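Putative iron binding protein (Bordetella pertussis Tohama I, PDB 1Y9U) probably binds ferric iron in the periplasm, through tyrosine side chains, as a solute-binding protein of the kind that serves iron uptake. Local coordinates at residues Tyr199-His203 with Ala273-Tyr277. Sequence-based numbering, arbitrary orientation. Where two conformers were deposited one is given.
Sequences YYVGH and ANYEY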
loop_
_atom_site.group_PDB
_atom_site.type_symbol
_atom_site.label_atom_id
_atom_site.label_comp_id
_atom_site.label_asym_id
_atom_site.label_seq_id
_atom_site.Cartn_x
_atom_site.Cartn_y
_atom_site.Cartn_z
ATOM N N TYR A 199 6.597 0.924 5.363
ATOM C CA TYR A 199 6.898 -0.592 5.727
ATOM C C TYR A 199 8.362 -1.043 5.439
ATOM O O TYR A 199 8.939 -1.892 6.158
ATOM C CB TYR A 199 5.878 -1.679 5.130
ATOM C CG TYR A 199 5.861 -1.830 3.575
ATOM C CD1 TYR A 199 6.834 -2.577 2.961
ATOM C CD2 TYR A 199 4.895 -1.264 2.775
ATOM C CE1 TYR A 199 6.869 -2.746 1.605
ATOM C CE2 TYR A 199 4.969 -1.419 1.355
ATOM C CZ TYR A 199 5.933 -2.178 0.839
ATOM O OH TYR A 199 5.914 -2.267 -0.535
ATOM N N TYR A 200 8.988 -0.510 4.407
ATOM C CA TYR A 200 10.360 -0.939 4.207
ATOM C C TYR A 200 11.269 -0.487 5.359
ATOM O O TYR A 200 12.258 -1.156 5.675
ATOM C CB TYR A 200 10.958 -0.428 2.923
ATOM C CG TYR A 200 10.310 -0.987 1.683
ATOM C CD1 TYR A 200 9.594 -0.168 0.804
ATOM C CD2 TYR A 200 10.408 -2.331 1.369
ATOM C CE1 TYR A 200 9.015 -0.675 -0.328
ATOM C CE2 TYR A 200 9.840 -2.837 0.229
ATOM C CZ TYR A 200 9.151 -1.998 -0.619
ATOM O OH TYR A 200 8.576 -2.523 -1.751
ATOM N N VAL A 201 10.930 0.630 5.998
ATOM C CA VAL A 201 11.665 1.118 7.156
ATOM C C VAL A 201 11.347 0.208 8.352
ATOM O O VAL A 201 12.225 -0.054 9.171
ATOM C CB VAL A 201 11.349 2.594 7.456
ATOM C CG1 VAL A 201 12.209 3.093 8.629
ATOM C CG2 VAL A 201 11.548 3.444 6.218
ATOM N N GLY A 202 10.114 -0.298 8.454
ATOM C CA GLY A 202 9.791 -1.347 9.407
ATOM C C GLY A 202 10.712 -2.544 9.231
ATOM O O GLY A 202 11.263 -3.058 10.209
ATOM N N HIS A 203 10.932 -3.000 7.997
ATOM C CA HIS A 203 11.846 -4.105 7.735
ATOM C C HIS A 203 13.269 -3.756 8.116
ATOM O O HIS A 203 13.922 -4.512 8.820
ATOM C CB HIS A 203 11.786 -4.500 6.264
ATOM C CG HIS A 203 10.548 -5.262 5.894
ATOM N ND1 HIS A 203 10.358 -6.582 6.244
ATOM C CD2 HIS A 203 9.437 -4.887 5.227
ATOM C CE1 HIS A 203 9.179 -6.983 5.809
ATOM N NE2 HIS A 203 8.599 -5.974 5.192
ATOM N N ALA A 273 2.959 -8.457 9.787
ATOM C CA ALA A 273 3.656 -9.374 8.902
ATOM C C ALA A 273 4.518 -8.670 7.858
ATOM O O ALA A 273 5.611 -9.155 7.600
ATOM C CB ALA A 273 2.692 -10.314 8.223
ATOM N N ASN A 274 4.032 -7.580 7.235
ATOM C CA ASN A 274 4.844 -6.817 6.272
ATOM C C ASN A 274 5.093 -5.403 6.789
ATOM O O ASN A 274 5.412 -4.542 5.998
ATOM C CB ASN A 274 4.211 -6.741 4.855
ATOM C CG ASN A 274 5.150 -6.142 3.795
ATOM O OD1 ASN A 274 6.328 -6.487 3.743
ATOM N ND2 ASN A 274 4.620 -5.238 2.950
ATOM N N TYR A 275 4.958 -5.178 8.099
ATOM C CA TYR A 275 5.184 -3.887 8.756
ATOM C C TYR A 275 4.326 -2.768 8.176
ATOM O O TYR A 275 4.748 -1.633 8.113
ATOM C CB TYR A 275 6.665 -3.509 8.734
ATOM C CG TYR A 275 7.500 -4.478 9.526
ATOM C CD1 TYR A 275 8.410 -5.333 8.914
ATOM C CD2 TYR A 275 7.385 -4.537 10.906
ATOM C CE1 TYR A 275 9.169 -6.216 9.660
ATOM C CE2 TYR A 275 8.120 -5.421 11.637
ATOM C CZ TYR A 275 9.012 -6.243 11.028
ATOM O OH TYR A 275 9.745 -7.104 11.813
ATOM N N GLU A 276 3.130 -3.128 7.735
ATOM C CA GLU A 276 2.161 -2.197 7.218
ATOM C C GLU A 276 1.328 -1.635 8.368
ATOM O O GLU A 276 1.549 -1.963 9.547
ATOM C CB GLU A 276 1.293 -2.887 6.163
ATOM C CG GLU A 276 2.073 -3.191 4.896
ATOM C CD GLU A 276 1.371 -4.119 3.952
ATOM O OE1 GLU A 276 0.331 -4.721 4.318
ATOM O OE2 GLU A 276 1.915 -4.328 2.855
ATOM N N TYR A 277 0.436 -0.707 8.026
ATOM C CA TYR A 277 -0.401 -0.052 9.024
ATOM C C TYR A 277 -1.781 -0.692 8.959
ATOM O O TYR A 277 -2.360 -0.789 7.892
ATOM C CB TYR A 277 -0.449 1.461 8.748
ATOM C CG TYR A 277 -0.775 2.310 9.973
ATOM C CD1 TYR A 277 0.232 2.931 10.716
ATOM C CD2 TYR A 277 -2.090 2.480 10.393
ATOM C CE1 TYR A 277 -0.061 3.706 11.812
ATOM C CE2 TYR A 277 -2.385 3.237 11.522
ATOM C CZ TYR A 277 -1.369 3.852 12.212
ATOM O OH TYR A 277 -1.663 4.612 13.336
#
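The H203 ring receives the edge of Y275 on one face, with CD1 of Y275 standing 3.5 Å above the imidazole plane and over its centre. With planes at 89° and centroids 4.8 Å apart, this is a T-shaped (edge-to-face) pair. One face of the Y275 ring lies against the backbone of G202, whose O is over the ring centre. The Y199 ring has the amide nitrogen of N274 over one face, toward the rim, ND2 lying 3.5 Å from CD1 of Y199.

N274 joins these groups. Its CG is anti to the backbone N (chi1 -171°), and the amide uses both ends: OD1 accepts from NE2 of H203 on the helix at 2.7 Å, with 161° at the hydrogen, while ND2 donates back to OE2 of E276 in its own loop at 2.9 Å. OD1 lies near the plane of the imidazole, whereas NE2 approaches from above the plane of the N274 carbonyl, not along a lone pair; OE2 of E276 lies in the amide plane. Together the two bonds fix the flip of the amide. R14 and R105 form salt bridges with OE2 of E276, and OG of S103 hydrogen-bonds to its OE1, tying this chain of polar contacts to neighbouring parts of the fold.

G202, lacking a side chain, lets CB of Y275 come within 3.9 Å of its CA. Y275, at positive phi, is the C-prime residue of a Schellman motif ending helix 264-273. The contact thus sets this helix terminus against helix 198-206, whose Y199 and Y200 are iron ligands. With Y143, which hydrogen-bonds to Y200, they contribute to the tyrosine-rich metal site of a ferric binding protein, here without iron.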